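Local structure of nicotinate-nucleotide pyrophosphorylase (2I14) at residues Glu223-Ala228 with Trp259-Arg264; Lys234-Arg239 with Trp268-Val273; Ile253-Arg258 with Val286-Ala291. The protein probably makes nicotinate mononucleotide from nicotinate and phosphoribosyl pyrophosphate, with use of ATP, in the pathway to NAD. One frame throughout, in Å; residues are numbered along the deposited sequence.

The three contacts lie side by side in the barrel-like C-terminal domain of the quinolinate phosphoribosyltransferase family. Contact 2 pairs strands 237-240 and 270-274 of the parallel sheet. Contact 1 packs helix 220-228 on helix 250-263, the crossover helix between those strands. Contact 3 sets the same helix against the loop that leads into strand 291-294. The centre of contact 2 is about 10 Å from the centres of both others, which are about 13 Å apart. Along the chain the segments run 223-228, 234-239, 253-258, 259-264, 268-273, 286-291, so the contacts interleave. Strand ends on one side reach the bound ligand, while the helices wrap the sheet from outside.

Contact 1: residues Glu223-Ala228 with Trp259-Arg264; sequences EAVMAA and WELKVR
Val225 and Leu261 sit at the centre of this contact, where helix 220-228 packs against helix 250-263. Their CA atoms lie 6.1 Å apart. The apolar contacts gather round one methyl of Leu261. Leu261 CD2 meets Ala228 CB at 4.0 Å and comes near the carbonyl oxygen of Ala224. The same methyl lies 4.2 Å from Val225 CG1. The two alanines turn their CB atoms toward the facing helix, and their small size lets the leucine branch come close to the helix backbone.

The short helical segments run in roughly the same direction, at 40° to each other, with axes 9.5 Å apart. This is the packing of neighbouring outer helices in an alpha/beta barrel. The C-terminal domain of this family has that fold, and strand 237-240 comes between the two helices in the chain.

The second kind of contact joins methyl to aliphatic chain. Val225 CG1 points away from its own carbonyl carbon, with chi1 -68°, and meets Arg264 CD at 3.5 Å. It also lies near the Glu260 carbonyl oxygen.

The polar bond is local to the end of helix 250-263. Arg264, the first residue past the helix, has a chain extended from CG to NE that runs back alongside it, and NH1 donates to Glu260 O at 2.7 Å. The oxygen lies in the guanidinium plane, and the nitrogen comes in on a carbonyl lone pair. This bond holds the arginine against Val225. The Glu260 carboxylate pairs with Lys221. Ser325 of a second subunit packs on Glu260 and Arg264.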
loop_
_atom_site.group_PDB
_atom_site.type_symbol
_atom_site.label_atom_id
_atom_site.label_comp_id
_atom_site.label_asym_id
_atom_site.label_seq_id
_atom_site.Cartn_x
_atom_site.Cartn_y
_atom_site.Cartn_z
ATOM N N GLU A 223 2.382 28.481 -30.222
ATOM C CA GLU A 223 1.331 29.492 -30.181
ATOM C C GLU A 223 1.519 30.574 -29.123
ATOM O O GLU A 223 0.914 31.644 -29.202
ATOM C CB GLU A 223 -0.032 28.824 -29.992
ATOM C CG GLU A 223 -0.497 28.039 -31.197
ATOM C CD GLU A 223 -1.960 27.658 -31.110
ATOM O OE1 GLU A 223 -2.813 28.567 -30.979
ATOM O OE2 GLU A 223 -2.259 26.448 -31.178
ATOM N N ALA A 224 2.351 30.301 -28.131
ATOM C CA ALA A 224 2.581 31.281 -27.085
ATOM C C ALA A 224 3.326 32.480 -27.655
ATOM O O ALA A 224 2.871 33.618 -27.508
ATOM C CB ALA A 224 3.364 30.660 -25.952
ATOM N N VAL A 225 4.463 32.229 -28.314
ATOM C CA VAL A 225 5.243 33.320 -28.902
ATOM C C VAL A 225 4.429 34.044 -29.966
ATOM O O VAL A 225 4.471 35.271 -30.044
ATOM C CB VAL A 225 6.589 32.841 -29.509
ATOM C CG1 VAL A 225 7.520 32.386 -28.400
ATOM C CG2 VAL A 225 6.351 31.740 -30.511
ATOM N N MET A 226 3.686 33.293 -30.776
ATOM C CA MET A 226 2.835 33.893 -31.801
ATOM C C MET A 226 1.963 34.968 -31.156
ATOM O O MET A 226 1.964 36.123 -31.588
ATOM C CB MET A 226 1.927 32.840 -32.447
ATOM C CG MET A 226 2.630 31.868 -33.380
ATOM S SD MET A 226 1.547 30.514 -33.894
ATOM C CE MET A 226 0.591 31.253 -35.218
ATOM N N ALA A 227 1.222 34.582 -30.119
ATOM C CA ALA A 227 0.343 35.506 -29.408
ATOM C C ALA A 227 1.121 36.697 -28.862
ATOM O O ALA A 227 0.566 37.775 -28.663
ATOM C CB ALA A 227 -0.362 34.781 -28.276
ATOM N N ALA A 228 2.410 36.492 -28.606
ATOM C CA ALA A 228 3.268 37.559 -28.089
ATOM C C ALA A 228 3.595 38.503 -29.246
ATOM O O ALA A 228 3.375 39.723 -29.160
ATOM C CB ALA A 228 4.545 36.969 -27.510
ATOM N N TRP A 259 9.965 30.039 -20.581
ATOM C CA TRP A 259 11.280 30.161 -21.177
ATOM C C TRP A 259 11.202 30.720 -22.576
ATOM O O TRP A 259 11.728 31.798 -22.844
ATOM C CB TRP A 259 11.982 28.815 -21.205
ATOM C CG TRP A 259 13.334 28.859 -21.848
ATOM C CD1 TRP A 259 13.645 28.499 -23.125
ATOM C CD2 TRP A 259 14.560 29.241 -21.229
ATOM N NE1 TRP A 259 14.988 28.623 -23.338
ATOM C CE2 TRP A 259 15.577 29.078 -22.190
ATOM C CE3 TRP A 259 14.902 29.707 -19.948
ATOM C CZ2 TRP A 259 16.919 29.361 -21.915
ATOM C CZ3 TRP A 259 16.237 29.988 -19.673
ATOM C CH2 TRP A 259 17.228 29.813 -20.654
ATOM N N GLU A 260 10.539 29.995 -23.470
ATOM C CA GLU A 260 10.425 30.447 -24.850
ATOM C C GLU A 260 9.986 31.902 -24.949
ATOM O O GLU A 260 10.308 32.579 -25.922
ATOM C CB GLU A 260 9.457 29.554 -25.621
ATOM C CG GLU A 260 10.136 28.708 -26.689
ATOM C CD GLU A 260 11.230 27.805 -26.124
ATOM O OE1 GLU A 260 11.836 27.030 -26.900
ATOM O OE2 GLU A 260 11.482 27.866 -24.908
ATOM N N LEU A 261 9.252 32.378 -23.945
ATOM C CA LEU A 261 8.807 33.756 -23.937
ATOM C C LEU A 261 9.936 34.632 -23.453
ATOM O O LEU A 261 10.270 35.637 -24.090
ATOM C CB LEU A 261 7.594 33.940 -23.028
ATOM C CG LEU A 261 6.240 33.494 -23.593
ATOM C CD1 LEU A 261 5.161 33.779 -22.570
ATOM C CD2 LEU A 261 5.938 34.219 -24.909
ATOM N N LYS A 262 10.526 34.249 -22.327
ATOM C CA LYS A 262 11.634 34.995 -21.730
ATOM C C LYS A 262 12.822 35.155 -22.695
ATOM O O LYS A 262 13.378 36.255 -22.836
ATOM C CB LYS A 262 12.105 34.289 -20.462
ATOM C CG LYS A 262 13.210 35.004 -19.717
ATOM C CD LYS A 262 13.799 34.110 -18.633
ATOM C CE LYS A 262 14.827 34.846 -17.786
ATOM N NZ LYS A 262 15.407 33.979 -16.724
ATOM N N VAL A 263 13.209 34.057 -23.349
ATOM C CA VAL A 263 14.314 34.081 -24.303
ATOM C C VAL A 263 14.057 35.098 -25.410
ATOM O O VAL A 263 14.926 35.914 -25.727
ATOM C CB VAL A 263 14.549 32.686 -24.947
ATOM C CG1 VAL A 263 15.178 32.836 -26.319
ATOM C CG2 VAL A 263 15.488 31.873 -24.088
ATOM N N ARG A 264 12.863 35.048 -25.995
ATOM C CA ARG A 264 12.505 35.965 -27.064
ATOM C C ARG A 264 12.104 37.337 -26.539
ATOM O O ARG A 264 11.336 38.058 -27.175
ATOM C CB ARG A 264 11.388 35.365 -27.912
ATOM C CG ARG A 264 11.810 34.085 -28.599
ATOM C CD ARG A 264 10.687 33.460 -29.414
ATOM N NE ARG A 264 11.129 32.206 -30.013
ATOM C CZ ARG A 264 11.451 31.118 -29.316
ATOM N NH1 ARG A 264 11.369 31.122 -27.988
ATOM N NH2 ARG A 264 11.892 30.034 -29.942
#

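Contact 2: residues Lys234-Arg239 with Trp268-Val273; sequences KLFAVR and WVKIFV. With PCP (1-alpha-pyrophosphoryl-2-alpha,3-alpha-dihydroxy-4-beta-cyclopentane-methanol-5-phosphate), chain I.
Val238 joins strand 270-274 through two backbone hydrogen bonds. Its N donates to Lys270 O at 3.0 Å, and its O accepts from Phe272 N at 2.8 Å. Both are nearly straight. Ala237, Val238 and Arg239 bridge Lys270, Ile271 and Phe272 in parallel register.

These are adjacent strands of the parallel barrel sheet, joined by helix 250-263 in a beta-alpha-beta crossover. Strand 211-213 flanks 237-240 on the side away from 270-274.

Side-chain contacts line one face of the sheet and continue at the strand starts. On the face of Ala237 and Arg239, the arginine and Phe272 chains run side by side and point the same way. Arg239 CG touches Phe272 CD1 at 3.6 Å, and the guanidinium and ring planes are 31° apart. Next to Ala237 in the chain, the Phe236 ring meets the Lys270 side chain obliquely, Phe236 CE1 to Lys270 CD at 3.6 Å. Leu235 CD2 packs on Val269 CG1 at 3.8 Å, before the paired residues.

Charge acts at the far end of Arg239. Its CG stands anti to the backbone N (chi1 -161°), which carries the chain along Phe272 toward the ligand pocket. There NH2 lies 3.2 Å from O3A of the ligand PCP, a bridging oxygen of the diphosphate, at the guanidinium edge. Asp241, a zinc ligand, forms a long, weak ion pair with the same NH2. Tyr27 of a third subunit packs on Arg239.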
loop_
_atom_site.group_PDB
_atom_site.type_symbol
_atom_site.label_atom_id
_atom_site.label_comp_id
_atom_site.label_asym_id
_atom_site.label_seq_id
_atom_site.Cartn_x
_atom_site.Cartn_y
_atom_site.Cartn_z
ATOM N N LYS A 234 -0.172 44.233 -25.634
ATOM C CA LYS A 234 -1.620 44.222 -25.488
ATOM C C LYS A 234 -1.979 42.870 -24.877
ATOM O O LYS A 234 -3.073 42.683 -24.340
ATOM C CB LYS A 234 -2.296 44.370 -26.858
ATOM C CG LYS A 234 -2.280 45.778 -27.438
ATOM C CD LYS A 234 -3.454 46.609 -26.917
ATOM C CE LYS A 234 -3.411 46.785 -25.400
ATOM N NZ LYS A 234 -4.642 47.440 -24.886
ATOM N N LEU A 235 -1.030 41.939 -24.963
ATOM C CA LEU A 235 -1.193 40.587 -24.447
ATOM C C LEU A 235 -0.929 40.569 -22.952
ATOM O O LEU A 235 0.207 40.430 -22.520
ATOM C CB LEU A 235 -0.220 39.642 -25.164
ATOM C CG LEU A 235 -0.255 38.153 -24.831
ATOM C CD1 LEU A 235 -1.620 37.608 -25.165
ATOM C CD2 LEU A 235 0.817 37.423 -25.612
ATOM N N PHE A 236 -1.987 40.710 -22.163
ATOM C CA PHE A 236 -1.855 40.708 -20.715
ATOM C C PHE A 236 -1.371 39.384 -20.148
ATOM O O PHE A 236 -0.609 39.362 -19.178
ATOM C CB PHE A 236 -3.179 41.049 -20.044
ATOM C CG PHE A 236 -3.149 40.846 -18.564
ATOM C CD1 PHE A 236 -2.139 41.421 -17.796
ATOM C CD2 PHE A 236 -4.098 40.058 -17.936
ATOM C CE1 PHE A 236 -2.078 41.212 -16.423
ATOM C CE2 PHE A 236 -4.047 39.842 -16.566
ATOM C CZ PHE A 236 -3.034 40.420 -15.807
ATOM N N ALA A 237 -1.832 38.284 -20.736
ATOM C CA ALA A 237 -1.442 36.964 -20.271
ATOM C C ALA A 237 -1.740 35.903 -21.301
ATOM O O ALA A 237 -2.456 36.136 -22.266
ATOM C CB ALA A 237 -2.169 36.635 -18.974
ATOM N N VAL A 238 -1.171 34.730 -21.085
ATOM C CA VAL A 238 -1.391 33.601 -21.970
ATOM C C VAL A 238 -2.067 32.516 -21.137
ATOM O O VAL A 238 -1.701 32.308 -19.982
ATOM C CB VAL A 238 -0.050 33.096 -22.550
ATOM C CG1 VAL A 238 -0.071 31.582 -22.703
ATOM C CG2 VAL A 238 0.199 33.757 -23.904
ATOM N N ARG A 239 -3.061 31.837 -21.707
ATOM C CA ARG A 239 -3.758 30.781 -20.966
ATOM C C ARG A 239 -3.360 29.381 -21.400
ATOM O O ARG A 239 -3.364 29.070 -22.590
ATOM C CB ARG A 239 -5.278 30.920 -21.112
ATOM C CG ARG A 239 -6.069 30.182 -20.038
ATOM C CD ARG A 239 -7.577 30.355 -20.194
ATOM N NE ARG A 239 -8.166 29.336 -21.066
ATOM C CZ ARG A 239 -9.462 29.250 -21.362
ATOM N NH1 ARG A 239 -10.329 30.120 -20.867
ATOM N NH2 ARG A 239 -9.896 28.279 -22.143
ATOM N N TRP A 268 6.501 40.525 -19.910
ATOM C CA TRP A 268 5.382 41.092 -19.174
ATOM C C TRP A 268 4.228 40.109 -19.165
ATOM O O TRP A 268 3.417 40.096 -18.229
ATOM C CB TRP A 268 4.944 42.405 -19.827
ATOM C CG TRP A 268 4.547 42.232 -21.265
ATOM C CD1 TRP A 268 3.281 42.122 -21.761
ATOM C CD2 TRP A 268 5.430 42.081 -22.384
ATOM N NE1 TRP A 268 3.319 41.907 -23.118
ATOM C CE2 TRP A 268 4.625 41.877 -23.526
ATOM C CE3 TRP A 268 6.824 42.093 -22.530
ATOM C CZ2 TRP A 268 5.167 41.685 -24.798
ATOM C CZ3 TRP A 268 7.362 41.900 -23.794
ATOM C CH2 TRP A 268 6.534 41.699 -24.913
ATOM N N VAL A 269 4.163 39.283 -20.209
ATOM C CA VAL A 269 3.097 38.304 -20.322
ATOM C C VAL A 269 3.153 37.265 -19.200
ATOM O O VAL A 269 4.161 36.580 -19.004
ATOM C CB VAL A 269 3.108 37.589 -21.699
ATOM C CG1 VAL A 269 3.102 38.617 -22.810
ATOM C CG2 VAL A 269 4.304 36.690 -21.818
ATOM N N LYS A 270 2.050 37.178 -18.461
ATOM C CA LYS A 270 1.903 36.259 -17.350
ATOM C C LYS A 270 1.340 34.912 -17.804
ATOM O O LYS A 270 0.852 34.763 -18.926
ATOM C CB LYS A 270 0.971 36.869 -16.316
ATOM C CG LYS A 270 1.391 38.238 -15.812
ATOM C CD LYS A 270 0.268 38.859 -14.986
ATOM C CE LYS A 270 0.706 40.120 -14.292
ATOM N NZ LYS A 270 1.812 39.838 -13.344
ATOM N N ILE A 271 1.417 33.929 -16.915
ATOM C CA ILE A 271 0.916 32.597 -17.207
ATOM C C ILE A 271 -0.373 32.341 -16.449
ATOM O O ILE A 271 -0.376 32.245 -15.222
ATOM C CB ILE A 271 1.927 31.515 -16.811
ATOM C CG1 ILE A 271 3.285 31.805 -17.462
ATOM C CG2 ILE A 271 1.419 30.150 -17.257
ATOM C CD1 ILE A 271 3.276 31.733 -18.978
ATOM N N PHE A 272 -1.466 32.243 -17.193
ATOM C CA PHE A 272 -2.772 31.988 -16.622
ATOM C C PHE A 272 -3.158 30.559 -17.009
ATOM O O PHE A 272 -3.120 30.199 -18.190
ATOM C CB PHE A 272 -3.768 32.988 -17.187
ATOM C CG PHE A 272 -5.128 32.905 -16.565
ATOM C CD1 PHE A 272 -5.981 31.835 -16.846
ATOM C CD2 PHE A 272 -5.563 33.894 -15.691
ATOM C CE1 PHE A 272 -7.243 31.755 -16.264
ATOM C CE2 PHE A 272 -6.826 33.822 -15.100
ATOM C CZ PHE A 272 -7.667 32.755 -15.386
ATOM N N VAL A 273 -3.499 29.737 -16.015
ATOM C CA VAL A 273 -3.872 28.349 -16.289
ATOM C C VAL A 273 -5.246 27.967 -15.759
ATOM O O VAL A 273 -5.758 28.537 -14.795
ATOM C CB VAL A 273 -2.846 27.337 -15.708
ATOM C CG1 VAL A 273 -1.448 27.680 -16.169
ATOM C CG2 VAL A 273 -2.946 27.305 -14.189
HETATM C C1 PCP I . -12.733 24.487 -19.215
HETATM C C2 PCP I . -13.961 25.145 -18.546
HETATM C C3 PCP I . -13.362 26.261 -17.654
HETATM C C4 PCP I . -12.018 25.687 -17.154
HETATM C C5 PCP I . -11.596 24.852 -18.313
HETATM C CP PCP I . -12.092 24.890 -15.813
HETATM O O1 PCP I . -12.408 25.141 -20.554
HETATM O O2 PCP I . -14.848 25.698 -19.523
HETATM O O3 PCP I . -13.097 27.479 -18.373
HETATM O OP PCP I . -12.967 23.707 -15.824
HETATM P P PCP I . -12.612 22.318 -15.040
HETATM O O1P PCP I . -13.850 21.886 -14.355
HETATM O O2P PCP I . -11.510 22.640 -14.079
HETATM O O3P PCP I . -12.206 21.348 -16.098
HETATM P PA PCP I . -11.228 24.698 -21.526
HETATM O O1A PCP I . -11.410 23.212 -21.785
HETATM O O2A PCP I . -9.941 24.992 -20.785
HETATM O O3A PCP I . -11.457 25.598 -22.784
HETATM P PB PCP I . -12.669 26.170 -23.561
HETATM O O1B PCP I . -12.257 26.820 -24.839
HETATM O O2B PCP I . -13.366 27.190 -22.804
HETATM O O3B PCP I . -13.656 25.099 -23.886
#

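Contact 3: residues Ile253-Arg258 with Val286-Ala291; sequences IIEEVR and VDVVDA
The guanidinium of Arg258 meets Val288 and Asp290 with a face and an edge. Over one of its faces lies the backbone carbonyl of Val288. At its edge, near the plane, is the Asp290 carboxylate. Arg258 NH1 and Asp290 OD1 are 3.8 Å apart, a long salt bridge. The firmer partner of OD1 is the backbone N of Ile271. Arg258 NH1 is also near Val288 O, at too poor an angle for a hydrogen bond. The arginine chain is bent at chi3 (81°), which brings its end over the Val288 backbone. Replacing this arginine by an alanine is likely to leave Asp290 without this cationic neighbour and to uncover the Val288 side chain.

The remaining contacts are apolar. Val288 CG1 faces Ile254 and the aliphatic part of Arg258, though its exact closeness to Ile254 is doubtful. Glu255 CG touches the same methyl at 4.2 Å. Ile254 extends its long branch past Val288 to Val289, where Ile254 CD1 meets Val289 CG1 at about a right angle.

The loop follows helix 279-283 and leads into strand 291-294 of the parallel sheet. Helix 250-263 thus packs on the entry to that barrel strand, one beyond the 270-274 that it leads into. Ile254 and Arg258 rest on Ile271 of strand 270-274. Farther round the helix, Val257 touches Ala224 of helix 220-228, and Glu256 forms a salt bridge with Arg246 of a fourth subunit.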
loop_
_atom_site.group_PDB
_atom_site.type_symbol
_atom_site.label_atom_id
_atom_site.label_comp_id
_atom_site.label_asym_id
_atom_site.label_seq_id
_atom_site.Cartn_x
_atom_site.Cartn_y
_atom_site.Cartn_z
ATOM N N ILE A 253 5.631 21.826 -18.648
ATOM C CA ILE A 253 5.047 22.528 -19.790
ATOM C C ILE A 253 4.927 24.024 -19.493
ATOM O O ILE A 253 5.239 24.859 -20.338
ATOM C CB ILE A 253 3.653 21.949 -20.173
ATOM C CG1 ILE A 253 3.812 20.520 -20.697
ATOM C CG2 ILE A 253 2.997 22.814 -21.253
ATOM C CD1 ILE A 253 2.508 19.900 -21.186
ATOM N N ILE A 254 4.491 24.363 -18.289
ATOM C CA ILE A 254 4.362 25.759 -17.903
ATOM C C ILE A 254 5.711 26.469 -17.930
ATOM O O ILE A 254 5.806 27.619 -18.360
ATOM C CB ILE A 254 3.790 25.901 -16.496
ATOM C CG1 ILE A 254 2.353 25.376 -16.472
ATOM C CG2 ILE A 254 3.891 27.355 -16.047
ATOM C CD1 ILE A 254 1.671 25.465 -15.123
ATOM N N GLU A 255 6.759 25.797 -17.476
ATOM C CA GLU A 255 8.075 26.408 -17.479
ATOM C C GLU A 255 8.571 26.672 -18.903
ATOM O O GLU A 255 9.018 27.782 -19.223
ATOM C CB GLU A 255 9.063 25.519 -16.737
ATOM C CG GLU A 255 8.659 25.234 -15.304
ATOM C CD GLU A 255 9.701 24.422 -14.545
ATOM O OE1 GLU A 255 10.243 23.450 -15.124
ATOM O OE2 GLU A 255 9.964 24.752 -13.363
ATOM N N GLU A 256 8.483 25.654 -19.755
ATOM C CA GLU A 256 8.916 25.758 -21.140
ATOM C C GLU A 256 8.302 26.978 -21.805
ATOM O O GLU A 256 8.955 27.668 -22.586
ATOM C CB GLU A 256 8.527 24.489 -21.885
ATOM C CG GLU A 256 8.920 24.433 -23.341
ATOM C CD GLU A 256 8.667 23.054 -23.942
ATOM O OE1 GLU A 256 8.565 22.920 -25.181
ATOM O OE2 GLU A 256 8.575 22.078 -23.169
ATOM N N VAL A 257 7.048 27.263 -21.492
ATOM C CA VAL A 257 6.404 28.421 -22.088
ATOM C C VAL A 257 7.090 29.676 -21.572
ATOM O O VAL A 257 7.488 30.555 -22.356
ATOM C CB VAL A 257 4.889 28.484 -21.755
ATOM C CG1 VAL A 257 4.293 29.810 -22.230
ATOM C CG2 VAL A 257 4.167 27.332 -22.427
ATOM N N ARG A 258 7.231 29.758 -20.253
ATOM C CA ARG A 258 7.888 30.909 -19.655
ATOM C C ARG A 258 9.258 31.125 -20.291
ATOM O O ARG A 258 9.670 32.261 -20.517
ATOM C CB ARG A 258 8.064 30.701 -18.163
ATOM C CG ARG A 258 6.781 30.571 -17.419
ATOM C CD ARG A 258 7.066 30.152 -16.010
ATOM N NE ARG A 258 7.468 31.258 -15.157
ATOM C CZ ARG A 258 6.641 32.201 -14.723
ATOM N NH1 ARG A 258 5.361 32.181 -15.069
ATOM N NH2 ARG A 258 7.088 33.150 -13.914
ATOM N N VAL A 286 1.948 26.331 -8.294
ATOM C CA VAL A 286 1.725 27.711 -7.846
ATOM C C VAL A 286 2.850 28.679 -8.156
ATOM O O VAL A 286 2.628 29.759 -8.714
ATOM C CB VAL A 286 1.556 27.822 -6.332
ATOM C CG1 VAL A 286 0.487 28.830 -6.018
ATOM C CG2 VAL A 286 1.282 26.474 -5.725
ATOM N N ASP A 287 4.059 28.297 -7.756
ATOM C CA ASP A 287 5.228 29.143 -7.928
ATOM C C ASP A 287 5.656 29.386 -9.371
ATOM O O ASP A 287 6.738 29.894 -9.618
ATOM C CB ASP A 287 6.404 28.567 -7.129
ATOM C CG ASP A 287 6.088 28.420 -5.653
ATOM O OD1 ASP A 287 5.449 29.334 -5.080
ATOM O OD2 ASP A 287 6.485 27.393 -5.060
ATOM N N VAL A 288 4.815 29.052 -10.333
ATOM C CA VAL A 288 5.194 29.260 -11.715
ATOM C C VAL A 288 3.997 29.740 -12.527
ATOM O O VAL A 288 4.083 29.933 -13.735
ATOM C CB VAL A 288 5.768 27.952 -12.295
ATOM C CG1 VAL A 288 6.026 28.082 -13.783
ATOM C CG2 VAL A 288 7.055 27.600 -11.571
ATOM N N VAL A 289 2.874 29.939 -11.854
ATOM C CA VAL A 289 1.676 30.402 -12.531
ATOM C C VAL A 289 1.207 31.686 -11.866
ATOM O O VAL A 289 1.374 31.876 -10.656
ATOM C CB VAL A 289 0.565 29.336 -12.494
ATOM C CG1 VAL A 289 0.965 28.151 -13.347
ATOM C CG2 VAL A 289 0.341 28.879 -11.083
ATOM N N ASP A 290 0.621 32.564 -12.668
ATOM C CA ASP A 290 0.168 33.845 -12.174
ATOM C C ASP A 290 -1.255 33.861 -11.653
ATOM O O ASP A 290 -1.520 34.446 -10.596
ATOM C CB ASP A 290 0.346 34.902 -13.267
ATOM C CG ASP A 290 1.805 35.267 -13.487
ATOM O OD1 ASP A 290 2.526 34.525 -14.197
ATOM O OD2 ASP A 290 2.232 36.301 -12.923
ATOM N N ALA A 291 -2.168 33.234 -12.397
ATOM C CA ALA A 291 -3.573 33.183 -12.005
ATOM C C ALA A 291 -4.207 31.864 -12.392
ATOM O O ALA A 291 -3.887 31.286 -13.438
ATOM C CB ALA A 291 -4.327 34.318 -12.634
#